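ATP-dependent RNA helicase HrpB (PDB 6EUD) hydrolyses ATP to ADP and phosphate and acts as a DEAH/RHA-type RNA helicase that binds single-stranded RNA. Local coordinates at residues L307-T312 / Q542-P547; E296-F301 / I355-L360; G226-V231 / L273-A278; L535-L540 / A549-A554. One frame throughout, in Å; residues are numbered along the deposited sequence.

Contact 1 of 4, residues L307-T312 / Q542-P547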
loop_
_atom_site.group_PDB
_atom_site.type_symbol
_atom_site.label_atom_id
_atom_site.label_comp_id
_atom_site.label_asym_id
_atom_site.label_seq_id
_atom_site.Cartn_x
_atom_site.Cartn_y
_atom_site.Cartn_z
ATOM N N LEU A 307 -9.351 -0.799 3.604
ATOM C CA LEU A 307 -9.552 -2.135 4.161
ATOM C C LEU A 307 -8.409 -3.071 3.796
ATOM O O LEU A 307 -7.758 -2.925 2.760
ATOM C CB LEU A 307 -10.887 -2.731 3.707
ATOM C CG LEU A 307 -12.126 -1.976 4.197
ATOM C CD1 LEU A 307 -13.393 -2.718 3.772
ATOM C CD2 LEU A 307 -12.103 -1.751 5.731
ATOM N N THR A 308 -8.144 -4.010 4.690
ATOM C CA THR A 308 -7.214 -5.074 4.398
ATOM C C THR A 308 -8.005 -6.349 4.120
ATOM O O THR A 308 -8.884 -6.731 4.898
ATOM C CB THR A 308 -6.225 -5.294 5.554
ATOM O OG1 THR A 308 -5.538 -4.063 5.821
ATOM C CG2 THR A 308 -5.193 -6.395 5.194
ATOM N N ARG A 309 -7.709 -6.988 2.993
ATOM C CA ARG A 309 -8.366 -8.246 2.624
ATOM C C ARG A 309 -7.361 -9.383 2.517
ATOM O O ARG A 309 -6.158 -9.145 2.397
ATOM C CB ARG A 309 -9.123 -8.076 1.308
ATOM C CG ARG A 309 -8.343 -7.286 0.286
ATOM C CD ARG A 309 -9.089 -7.208 -1.015
ATOM N NE ARG A 309 -8.438 -6.305 -1.957
ATOM C CZ ARG A 309 -8.117 -6.646 -3.200
ATOM N NH1 ARG A 309 -8.389 -7.867 -3.635
ATOM N NH2 ARG A 309 -7.528 -5.773 -4.007
ATOM N N LEU A 310 -7.863 -10.611 2.623
ATOM C CA LEU A 310 -7.102 -11.802 2.267
ATOM C C LEU A 310 -7.330 -12.110 0.803
ATOM O O LEU A 310 -8.443 -12.442 0.416
ATOM C CB LEU A 310 -7.506 -13.005 3.111
ATOM C CG LEU A 310 -6.964 -13.002 4.530
ATOM C CD1 LEU A 310 -7.273 -14.321 5.224
ATOM C CD2 LEU A 310 -5.468 -12.725 4.531
ATOM N N ILE A 311 -6.288 -11.974 -0.015
ATOM C CA ILE A 311 -6.352 -12.444 -1.397
ATOM C C ILE A 311 -5.530 -13.731 -1.595
ATOM O O ILE A 311 -4.674 -14.098 -0.779
ATOM C CB ILE A 311 -5.867 -11.379 -2.392
ATOM C CG1 ILE A 311 -4.344 -11.248 -2.358
ATOM C CG2 ILE A 311 -6.532 -10.053 -2.110
ATOM C CD1 ILE A 311 -3.782 -10.433 -3.516
ATOM N N THR A 312 -5.839 -14.431 -2.672
ATOM C CA THR A 312 -5.073 -15.587 -3.066
ATOM C C THR A 312 -4.305 -15.188 -4.307
ATOM O O THR A 312 -4.846 -14.515 -5.189
ATOM C CB THR A 312 -5.968 -16.812 -3.330
ATOM O OG1 THR A 312 -6.619 -17.178 -2.105
ATOM C CG2 THR A 312 -5.138 -17.989 -3.810
ATOM N N GLN A 542 -13.663 -7.381 3.033
ATOM C CA GLN A 542 -13.728 -7.051 1.612
ATOM C C GLN A 542 -13.543 -8.301 0.771
ATOM O O GLN A 542 -12.512 -8.963 0.882
ATOM C CB GLN A 542 -12.658 -6.012 1.271
ATOM C CG GLN A 542 -12.748 -5.419 -0.105
ATOM C CD GLN A 542 -11.892 -4.167 -0.245
ATOM O OE1 GLN A 542 -11.582 -3.494 0.740
ATOM N NE2 GLN A 542 -11.497 -3.856 -1.474
ATOM N N GLY A 543 -14.550 -8.621 -0.048
ATOM C CA GLY A 543 -14.512 -9.774 -0.939
ATOM C C GLY A 543 -13.240 -9.829 -1.764
ATOM O O GLY A 543 -12.457 -10.772 -1.654
ATOM N N SER A 544 -13.040 -8.812 -2.594
ATOM C CA SER A 544 -11.738 -8.560 -3.194
ATOM C C SER A 544 -11.756 -7.175 -3.835
ATOM O O SER A 544 -12.516 -6.310 -3.404
ATOM C CB SER A 544 -11.371 -9.637 -4.220
ATOM O OG SER A 544 -9.963 -9.796 -4.303
ATOM N N ALA A 545 -10.944 -6.993 -4.878
ATOM C CA ALA A 545 -10.674 -5.693 -5.510
ATOM C C ALA A 545 -11.891 -4.786 -5.689
ATOM O O ALA A 545 -11.760 -3.565 -5.686
ATOM C CB ALA A 545 -10.006 -5.914 -6.861
ATOM N N SER A 546 -13.064 -5.390 -5.857
ATOM C CA SER A 546 -14.323 -4.653 -5.931
ATOM C C SER A 546 -14.626 -3.947 -4.605
ATOM O O SER A 546 -14.699 -4.604 -3.561
ATOM C CB SER A 546 -15.459 -5.612 -6.308
ATOM O OG SER A 546 -16.712 -5.165 -5.823
ATOM N N PRO A 547 -14.813 -2.607 -4.633
ATOM C CA PRO A 547 -15.063 -1.834 -3.403
ATOM C C PRO A 547 -16.357 -2.240 -2.680
ATOM O O PRO A 547 -17.176 -1.382 -2.343
ATOM C CB PRO A 547 -15.146 -0.384 -3.907
ATOM C CG PRO A 547 -15.518 -0.498 -5.340
ATOM C CD PRO A 547 -14.826 -1.745 -5.827
#
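Arg309 lays its guanidinium against the backbone at Ser544 and Ala545, with Ser544 C and Ala545 N over the same face and displaced toward its rim. Ala545 N is 3.0 Å from Arg309 NH1, but both are donors, so this is contact without a bond. Arg309 NH2 meets the Ala545 methyl at 3.8 Å. Nearer the strand, Arg309 CB rests on Gln542 O at 3.5 Å. The reach depends on a chi1 of 42°, with CG between backbone N and carbonyl carbon and the chain then extended to NE. Strand 307-314 forms an antiparallel hairpin with strand 287-302, consistent with the long hairpin of the second RecA-like domain in DEAH/RHA helicases; 542-547 is the loop joining two strands of the sheet that probably corresponds to their OB-like domain. On the other flank the Gln542 side chain crosses Leu307 obliquely, bringing OE1 within 3.1 Å of Leu307 CB. That amide is fixed at both ends: OE1 bonds Thr305 OG1, while NE2 bonds Asp302 OD2 and also Ser544 O at 3.3 Å, the latter carbonyl approached from above its plane. Leu307 additionally packs on Ala549, Arg502 and Met519.

Contact 2 of 4, residues E296-F301 / I355-L360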
loop_
_atom_site.group_PDB
_atom_site.type_symbol
_atom_site.label_atom_id
_atom_site.label_comp_id
_atom_site.label_asym_id
_atom_site.label_seq_id
_atom_site.Cartn_x
_atom_site.Cartn_y
_atom_site.Cartn_z
ATOM N N GLU A 296 -0.731 -18.811 -2.775
ATOM C CA GLU A 296 -0.632 -18.286 -1.418
ATOM C C GLU A 296 -1.889 -17.509 -1.051
ATOM O O GLU A 296 -2.605 -17.002 -1.923
ATOM C CB GLU A 296 0.576 -17.350 -1.287
ATOM C CG GLU A 296 1.796 -17.918 -0.579
ATOM C CD GLU A 296 3.022 -17.026 -0.744
ATOM O OE1 GLU A 296 2.888 -15.949 -1.368
ATOM O OE2 GLU A 296 4.121 -17.409 -0.273
ATOM N N ARG A 297 -2.132 -17.370 0.248
ATOM C CA ARG A 297 -3.142 -16.440 0.724
ATOM C C ARG A 297 -2.473 -15.302 1.504
ATOM O O ARG A 297 -1.902 -15.537 2.572
ATOM C CB ARG A 297 -4.169 -17.172 1.584
ATOM C CG ARG A 297 -5.238 -16.294 2.179
ATOM C CD ARG A 297 -6.504 -17.111 2.436
ATOM N NE ARG A 297 -7.082 -17.609 1.182
ATOM C CZ ARG A 297 -7.484 -18.862 0.988
ATOM N NH1 ARG A 297 -7.378 -19.752 1.966
ATOM N NH2 ARG A 297 -7.994 -19.225 -0.187
ATOM N N VAL A 298 -2.538 -14.079 0.977
ATOM C CA VAL A 298 -1.906 -12.935 1.646
ATOM C C VAL A 298 -2.860 -11.774 1.936
ATOM O O VAL A 298 -3.847 -11.558 1.225
ATOM C CB VAL A 298 -0.701 -12.367 0.822
ATOM C CG1 VAL A 298 0.448 -13.354 0.807
ATOM C CG2 VAL A 298 -1.123 -12.014 -0.599
ATOM N N ALA A 299 -2.534 -11.034 2.994
ATOM C CA ALA A 299 -3.227 -9.804 3.375
ATOM C C ALA A 299 -2.886 -8.683 2.416
ATOM O O ALA A 299 -1.720 -8.435 2.140
ATOM C CB ALA A 299 -2.859 -9.411 4.790
ATOM N N ARG A 300 -3.901 -8.013 1.890
ATOM C CA ARG A 300 -3.665 -6.909 0.980
ATOM C C ARG A 300 -4.420 -5.642 1.410
ATOM O O ARG A 300 -5.653 -5.645 1.563
ATOM C CB ARG A 300 -4.052 -7.298 -0.445
ATOM C CG ARG A 300 -4.091 -6.126 -1.396
ATOM C CD ARG A 300 -3.759 -6.560 -2.809
ATOM N NE ARG A 300 -2.406 -7.102 -2.904
ATOM C CZ ARG A 300 -1.875 -7.582 -4.022
ATOM N NH1 ARG A 300 -2.585 -7.598 -5.142
ATOM N NH2 ARG A 300 -0.636 -8.056 -4.017
ATOM N N PHE A 301 -3.664 -4.564 1.610
ATOM C CA PHE A 301 -4.252 -3.278 1.930
ATOM C C PHE A 301 -4.758 -2.613 0.664
ATOM O O PHE A 301 -4.040 -2.549 -0.334
ATOM C CB PHE A 301 -3.240 -2.382 2.636
ATOM C CG PHE A 301 -3.729 -0.984 2.869
ATOM C CD1 PHE A 301 -4.724 -0.728 3.804
ATOM C CD2 PHE A 301 -3.195 0.078 2.165
ATOM C CE1 PHE A 301 -5.180 0.560 4.031
ATOM C CE2 PHE A 301 -3.656 1.373 2.390
ATOM C CZ PHE A 301 -4.645 1.608 3.332
ATOM N N ILE A 355 5.512 -5.147 4.206
ATOM C CA ILE A 355 5.506 -3.691 4.205
ATOM C C ILE A 355 4.954 -3.098 2.899
ATOM O O ILE A 355 4.493 -1.945 2.882
ATOM C CB ILE A 355 6.933 -3.115 4.479
ATOM C CG1 ILE A 355 6.857 -1.607 4.778
ATOM C CG2 ILE A 355 7.903 -3.446 3.326
ATOM C CD1 ILE A 355 8.152 -0.998 5.315
ATOM N N LEU A 356 4.966 -3.875 1.817
ATOM C CA LEU A 356 4.466 -3.363 0.547
ATOM C C LEU A 356 2.968 -3.588 0.362
ATOM O O LEU A 356 2.355 -2.972 -0.492
ATOM C CB LEU A 356 5.237 -3.985 -0.616
ATOM C CG LEU A 356 6.731 -3.632 -0.577
ATOM C CD1 LEU A 356 7.431 -4.115 -1.801
ATOM C CD2 LEU A 356 6.953 -2.150 -0.410
ATOM N N GLN A 357 2.368 -4.445 1.173
ATOM C CA GLN A 357 0.982 -4.814 0.935
ATOM C C GLN A 357 0.057 -4.434 2.107
ATOM O O GLN A 357 -1.128 -4.750 2.091
ATOM C CB GLN A 357 0.908 -6.328 0.621
ATOM C CG GLN A 357 1.600 -7.246 1.661
ATOM C CD GLN A 357 1.919 -8.683 1.168
ATOM O OE1 GLN A 357 1.871 -8.988 -0.030
ATOM N NE2 GLN A 357 2.260 -9.559 2.110
ATOM N N SER A 358 0.581 -3.737 3.112
ATOM C CA SER A 358 -0.211 -3.494 4.322
ATOM C C SER A 358 -0.487 -2.025 4.686
ATOM O O SER A 358 0.200 -1.096 4.251
ATOM C CB SER A 358 0.450 -4.175 5.529
ATOM O OG SER A 358 1.599 -3.475 5.953
ATOM N N ASP A 359 -1.547 -1.861 5.474
ATOM C CA ASP A 359 -1.889 -0.630 6.185
ATOM C C ASP A 359 -0.662 -0.076 6.908
ATOM O O ASP A 359 -0.010 -0.780 7.668
ATOM C CB ASP A 359 -3.014 -0.934 7.183
ATOM C CG ASP A 359 -3.766 0.310 7.660
ATOM O OD1 ASP A 359 -3.173 1.402 7.845
ATOM O OD2 ASP A 359 -4.983 0.166 7.859
ATOM N N LEU A 360 -0.328 1.181 6.675
ATOM C CA LEU A 360 0.880 1.722 7.271
ATOM C C LEU A 360 0.587 2.785 8.321
ATOM O O LEU A 360 1.505 3.488 8.764
ATOM C CB LEU A 360 1.788 2.312 6.184
ATOM C CG LEU A 360 2.256 1.383 5.066
ATOM C CD1 LEU A 360 3.178 2.134 4.126
ATOM C CD2 LEU A 360 2.956 0.139 5.624
#
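Val298 makes the first, loose touch, its CB 4.3 Å from Gln357 NE2. At Ala299 the carbonyl takes over: the Gln357 side chain runs past Ala299 O with its aliphatic part, CG coming to 3.6 Å. The CB of Arg300 points away from the loop, and its backbone makes the closer approach, CA lying 3.5 Å from Gln357 O in a CA-H...O contact. The Arg300 N-H goes the other way, into the hairpin with Arg309, so the strand has a different partner along each edge. Phe301 N then donates to Gln357 O in a short, fairly straight bond of 2.6 Å, the donor tilted 21° from the carbonyl plane. With CG anti to the backbone N (chi1 174°), the Phe301 ring swings over the 355-360 loop, and Asp359 CA sits on its face as a CH-pi contact, 4.0 Å from the centroid. The Asp359 carboxylate, turned 40° from the ring plane, skirts Phe301 CE1, while its OD1 bonds Ser361 OG. Asn388 and Ala391 of helix 386-398 also pack on the ring. A serine in place of Phe301 would probably leave Asp359 CA without the ring face it rests on and open a gap toward helix 386-398. The loop leads into helix 361-370, with Leu360 at the N-cap position, and the strand belongs to the second RecA-like domain with its hairpin, as in DEAH/RHA helicases.

Contact 3 of 4, residues G226-V231 / L273-A278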
loop_
_atom_site.group_PDB
_atom_site.type_symbol
_atom_site.label_atom_id
_atom_site.label_comp_id
_atom_site.label_asym_id
_atom_site.label_seq_id
_atom_site.Cartn_x
_atom_site.Cartn_y
_atom_site.Cartn_z
ATOM N N GLY A 226 -9.409 -24.161 5.032
ATOM C CA GLY A 226 -10.548 -24.603 4.239
ATOM C C GLY A 226 -10.144 -25.502 3.082
ATOM O O GLY A 226 -10.784 -26.530 2.868
ATOM N N GLU A 227 -9.083 -25.132 2.351
ATOM C CA GLU A 227 -8.635 -25.931 1.209
ATOM C C GLU A 227 -8.056 -27.246 1.689
ATOM O O GLU A 227 -8.289 -28.288 1.073
ATOM C CB GLU A 227 -7.604 -25.190 0.355
ATOM C CG GLU A 227 -8.153 -24.026 -0.440
ATOM C CD GLU A 227 -8.321 -22.757 0.386
ATOM O OE1 GLU A 227 -7.589 -22.592 1.392
ATOM O OE2 GLU A 227 -9.170 -21.917 0.007
ATOM N N ILE A 228 -7.315 -27.202 2.792
ATOM C CA ILE A 228 -6.841 -28.427 3.420
ATOM C C ILE A 228 -7.985 -29.407 3.711
ATOM O O ILE A 228 -7.875 -30.603 3.425
ATOM C CB ILE A 228 -6.095 -28.133 4.725
ATOM C CG1 ILE A 228 -4.799 -27.384 4.415
ATOM C CG2 ILE A 228 -5.820 -29.440 5.499
ATOM C CD1 ILE A 228 -3.938 -27.117 5.622
ATOM N N GLN A 229 -9.088 -28.910 4.266
ATOM C CA GLN A 229 -10.212 -29.780 4.617
ATOM C C GLN A 229 -10.868 -30.368 3.374
ATOM O O GLN A 229 -11.128 -31.580 3.299
ATOM C CB GLN A 229 -11.242 -29.013 5.434
ATOM C CG GLN A 229 -10.707 -28.441 6.714
ATOM C CD GLN A 229 -11.770 -27.702 7.502
ATOM O OE1 GLN A 229 -12.894 -27.535 7.035
ATOM N NE2 GLN A 229 -11.420 -27.264 8.709
ATOM N N ARG A 230 -11.121 -29.517 2.383
ATOM C CA ARG A 230 -11.825 -29.963 1.184
ATOM C C ARG A 230 -11.006 -30.942 0.340
ATOM O O ARG A 230 -11.567 -31.924 -0.175
ATOM C CB ARG A 230 -12.263 -28.756 0.343
ATOM C CG ARG A 230 -13.460 -28.030 0.951
ATOM C CD ARG A 230 -13.976 -26.907 0.071
ATOM N NE ARG A 230 -13.023 -25.805 0.008
ATOM C CZ ARG A 230 -12.929 -24.848 0.922
ATOM N NH1 ARG A 230 -13.719 -24.858 1.984
ATOM N NH2 ARG A 230 -12.040 -23.881 0.771
ATOM N N VAL A 231 -9.701 -30.688 0.198
ATOM C CA VAL A 231 -8.862 -31.580 -0.580
ATOM C C VAL A 231 -8.747 -32.903 0.167
ATOM O O VAL A 231 -8.730 -33.982 -0.445
ATOM C CB VAL A 231 -7.455 -30.994 -0.839
ATOM C CG1 VAL A 231 -6.506 -32.082 -1.325
ATOM C CG2 VAL A 231 -7.522 -29.838 -1.820
ATOM N N LEU A 273 -0.994 -32.396 4.470
ATOM C CA LEU A 273 -1.651 -31.261 3.850
ATOM C C LEU A 273 -1.373 -30.041 4.727
ATOM O O LEU A 273 -1.826 -29.961 5.860
ATOM C CB LEU A 273 -3.155 -31.517 3.689
ATOM C CG LEU A 273 -3.657 -32.808 3.008
ATOM C CD1 LEU A 273 -3.828 -33.965 4.006
ATOM C CD2 LEU A 273 -4.959 -32.564 2.231
ATOM N N ALA A 274 -0.614 -29.089 4.204
ATOM C CA ALA A 274 -0.144 -27.979 5.019
ATOM C C ALA A 274 -0.268 -26.653 4.295
ATOM O O ALA A 274 -0.385 -26.613 3.060
ATOM C CB ALA A 274 1.313 -28.216 5.442
ATOM N N THR A 275 -0.246 -25.574 5.075
ATOM C CA THR A 275 -0.071 -24.221 4.555
ATOM C C THR A 275 1.418 -23.926 4.458
ATOM O O THR A 275 2.231 -24.759 4.871
ATOM C CB THR A 275 -0.721 -23.187 5.460
ATOM O OG1 THR A 275 -0.083 -23.250 6.740
ATOM C CG2 THR A 275 -2.200 -23.480 5.624
ATOM N N ASN A 276 1.795 -22.736 3.981
ATOM C CA ASN A 276 3.225 -22.452 3.788
ATOM C C ASN A 276 4.046 -22.319 5.080
ATOM O O ASN A 276 5.230 -21.998 5.036
ATOM C CB ASN A 276 3.424 -21.205 2.916
ATOM C CG ASN A 276 2.752 -19.978 3.468
ATOM O OD1 ASN A 276 2.203 -19.981 4.576
ATOM N ND2 ASN A 276 2.783 -18.907 2.684
ATOM N N ILE A 277 3.444 -22.611 6.223
ATOM C CA ILE A 277 4.234 -22.735 7.439
ATOM C C ILE A 277 5.203 -23.920 7.319
ATOM O O ILE A 277 6.194 -23.998 8.045
ATOM C CB ILE A 277 3.354 -22.924 8.676
ATOM C CG1 ILE A 277 2.802 -24.348 8.725
ATOM C CG2 ILE A 277 2.223 -21.911 8.659
ATOM C CD1 ILE A 277 2.252 -24.729 10.069
ATOM N N ALA A 278 4.919 -24.838 6.396
ATOM C CA ALA A 278 5.799 -25.980 6.185
ATOM C C ALA A 278 6.931 -25.630 5.213
ATOM O O ALA A 278 7.851 -26.420 4.998
ATOM C CB ALA A 278 5.006 -27.174 5.680
#
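Ile228 reaches from helix 225-236 onto Leu273 near the end of strand 269-274. Its CB is directed at the strand and branches there. The short branch, Ile228 CG2, settles against Leu273 CB at 3.8 Å. The long branch leaves through Ile228 CG1, which stands anti to the carbonyl carbon (chi1 -67°) and passes by the carbonyl oxygen of Leu273. With chi2 at -176° the chain stays extended, so that the terminal methyl travels along the strand backbone: Ile228 CD1 meets Leu273 O at 3.6 Å. The same methyl then lies beside the carbonyl carbon of Ala274. At its far end Ile228 CD1 touches the methyl CG2 of Thr275 at 4.0 Å. The helix belongs to a beta-alpha-beta crossover. It links parallel strands 217-221 and 243-248, and strand 269-274 lies between those two in the sheet, so the crossover carries the helix across it, as in RecA-like helicase domains. The run Thr275-Asn276-Ile277-Ala278 that follows Ala274 matches the start of helicase motif V. Leu273 answers in the reverse direction, its side chain sliding past that of Ile228 so that Leu273 CD2 comes to 3.7 Å from Ile228 O. Leu273 CD2 also meets Val231 CG1, one helical turn on, at 3.9 Å; these two side chains pass at a slant. Leu220 of strand 217-221 touches both Val231 and Leu273, while Tyr249 packs on Ile228.

Contact 4 of 4, residues L535-L540 / A549-A554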
loop_
_atom_site.group_PDB
_atom_site.type_symbol
_atom_site.label_atom_id
_atom_site.label_comp_id
_atom_site.label_asym_id
_atom_site.label_seq_id
_atom_site.Cartn_x
_atom_site.Cartn_y
_atom_site.Cartn_z
ATOM N N LEU A 535 -25.759 2.517 10.527
ATOM C CA LEU A 535 -24.834 1.737 11.342
ATOM C C LEU A 535 -23.452 2.364 11.365
ATOM O O LEU A 535 -23.153 3.252 10.578
ATOM C CB LEU A 535 -24.713 0.307 10.821
ATOM C CG LEU A 535 -25.994 -0.488 10.575
ATOM C CD1 LEU A 535 -25.660 -1.794 9.848
ATOM C CD2 LEU A 535 -26.737 -0.739 11.899
ATOM N N ILE A 536 -22.613 1.901 12.286
ATOM C CA ILE A 536 -21.175 2.127 12.181
ATOM C C ILE A 536 -20.564 0.743 12.094
ATOM O O ILE A 536 -20.796 -0.074 12.979
ATOM C CB ILE A 536 -20.580 2.888 13.387
ATOM C CG1 ILE A 536 -21.363 4.170 13.671
ATOM C CG2 ILE A 536 -19.132 3.230 13.094
ATOM C CD1 ILE A 536 -20.818 4.953 14.800
ATOM N N ALA A 537 -19.827 0.458 11.028
ATOM C CA ALA A 537 -19.277 -0.880 10.837
ATOM C C ALA A 537 -17.759 -0.872 10.884
ATOM O O ALA A 537 -17.105 -0.795 9.845
ATOM C CB ALA A 537 -19.757 -1.475 9.517
ATOM N N PRO A 538 -17.192 -0.965 12.093
ATOM C CA PRO A 538 -15.732 -0.930 12.206
ATOM C C PRO A 538 -15.035 -2.145 11.579
ATOM O O PRO A 538 -13.944 -1.990 11.038
ATOM C CB PRO A 538 -15.501 -0.870 13.727
ATOM C CG PRO A 538 -16.724 -1.363 14.328
ATOM C CD PRO A 538 -17.838 -0.961 13.417
ATOM N N LEU A 539 -15.653 -3.318 11.640
ATOM C CA LEU A 539 -15.024 -4.528 11.116
ATOM C C LEU A 539 -15.669 -5.010 9.806
ATOM O O LEU A 539 -16.857 -5.352 9.762
ATOM C CB LEU A 539 -15.074 -5.636 12.168
ATOM C CG LEU A 539 -14.018 -6.729 12.071
ATOM C CD1 LEU A 539 -12.635 -6.121 12.077
ATOM C CD2 LEU A 539 -14.184 -7.686 13.221
ATOM N N LEU A 540 -14.861 -5.050 8.750
ATOM C CA LEU A 540 -15.337 -5.312 7.395
ATOM C C LEU A 540 -14.473 -6.301 6.632
ATOM O O LEU A 540 -13.245 -6.144 6.572
ATOM C CB LEU A 540 -15.392 -4.013 6.594
ATOM C CG LEU A 540 -16.345 -2.938 7.077
ATOM C CD1 LEU A 540 -15.825 -1.562 6.715
ATOM C CD2 LEU A 540 -17.703 -3.187 6.465
ATOM N N ALA A 549 -17.746 -4.929 0.543
ATOM C CA ALA A 549 -17.288 -5.683 1.701
ATOM C C ALA A 549 -18.450 -6.215 2.530
ATOM O O ALA A 549 -19.544 -5.647 2.521
ATOM C CB ALA A 549 -16.385 -4.813 2.562
ATOM N N ARG A 550 -18.213 -7.315 3.238
ATOM C CA ARG A 550 -19.199 -7.831 4.169
ATOM C C ARG A 550 -19.020 -7.175 5.547
ATOM O O ARG A 550 -17.901 -6.918 6.000
ATOM C CB ARG A 550 -19.093 -9.353 4.281
ATOM C CG ARG A 550 -20.270 -9.989 4.987
ATOM C CD ARG A 550 -20.236 -11.503 4.867
ATOM N NE ARG A 550 -19.226 -12.096 5.734
ATOM C CZ ARG A 550 -19.375 -13.259 6.360
ATOM N NH1 ARG A 550 -20.493 -13.959 6.200
ATOM N NH2 ARG A 550 -18.408 -13.729 7.138
ATOM N N ILE A 551 -20.132 -6.898 6.209
ATOM C CA ILE A 551 -20.094 -6.319 7.540
ATOM C C ILE A 551 -19.990 -7.430 8.574
ATOM O O ILE A 551 -20.851 -8.298 8.631
ATOM C CB ILE A 551 -21.337 -5.447 7.785
ATOM C CG1 ILE A 551 -21.327 -4.257 6.817
ATOM C CG2 ILE A 551 -21.389 -4.970 9.220
ATOM C CD1 ILE A 551 -22.609 -3.452 6.829
ATOM N N LEU A 552 -18.922 -7.405 9.375
ATOM C CA LEU A 552 -18.659 -8.467 10.348
ATOM C C LEU A 552 -19.080 -8.056 11.752
ATOM O O LEU A 552 -19.701 -8.842 12.467
ATOM C CB LEU A 552 -17.179 -8.851 10.339
ATOM C CG LEU A 552 -16.548 -9.346 9.036
ATOM C CD1 LEU A 552 -15.084 -9.624 9.271
ATOM C CD2 LEU A 552 -17.260 -10.602 8.505
ATOM N N LEU A 553 -18.722 -6.831 12.147
ATOM C CA LEU A 553 -19.153 -6.256 13.426
ATOM C C LEU A 553 -19.640 -4.836 13.217
ATOM O O LEU A 553 -18.936 -4.005 12.627
ATOM C CB LEU A 553 -18.022 -6.267 14.458
ATOM C CG LEU A 553 -17.794 -7.553 15.242
ATOM C CD1 LEU A 553 -16.644 -7.341 16.220
ATOM C CD2 LEU A 553 -19.063 -7.995 15.947
ATOM N N ALA A 554 -20.845 -4.547 13.694
ATOM C CA ALA A 554 -21.409 -3.212 13.501
ATOM C C ALA A 554 -22.282 -2.815 14.668
ATOM O O ALA A 554 -22.748 -3.662 15.447
ATOM C CB ALA A 554 -22.206 -3.136 12.207
#
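Leu539 meets Leu552 and Leu553 through peptide groups, the flat elements of this contact: the carbonyl of Leu539 takes two N-H groups. Leu552 N donates at 2.9 Å to Leu539 O, tilted 26° from the carbonyl plane, and Leu553 N adds a weak bond to the same oxygen at 3.4 Å. One carbonyl gripped by two successive N-H groups is a classic beta bulge, and here it interrupts the hairpin of strands 534-542 and 548-552, part of a curled sheet consistent with the OB-like domain of DEAH/RHA helicases. Leu539 N returns a weak bond to Leu553 O, completing an antiparallel hydrogen-bonded pair. Beyond the bulge the register slips by one residue, and Leu540 faces Ile551 in a non-hydrogen-bonded pair. On one face Leu539 and Leu553 lie side by side, CB to CB at 3.8 Å. Leu539 has CG anti to the backbone N (chi1 -155°), which puts Leu539 CD2 against Leu553 CD1 at 3.9 Å; Ile445 and Leu446 of helix 433-447 pack on Leu553. Leu539 CG also lies 4.2 Å from Leu552 CD1, the two side chains passing at an angle. A glycine in place of Leu539 would probably leave Leu553 without its neighbour on that face and open a gap beside Leu552 CD1. On the opposite face Leu540 CD2 touches Ile551 CG1 at 3.8 Å, and Tyr513 and Leu515 of strand 512-515 adjoin this pair. Ala537 CB contacts both Ile551 CG2 and Ala554 CB. Next to it, Pro538 brings its ring CD to 3.3 Å from Leu553 O.

From the N terminus, contact 3 comes first and closes a loop of about forty residues inside the second RecA-like domain before any other contact opens. Contact 2 opens at 296-301 and contact 1 at 307-312, on neighbouring strands of one hairpin. Contact 2 closes at 355-360, ahead of helix 361-370, whereas contact 1 stays open across some 230 residues until 542-547, so the two cross. Contact 4 opens at 535-540, just before contact 1 closes, and ends at 549-554, crossing contact 1 in turn. The Arg297-Glu227 salt bridge joins contacts 2 and 3, and Leu307 packing on Leu540 joins contacts 1 and 4, tying the RecA-like sheet to the later curled sheet.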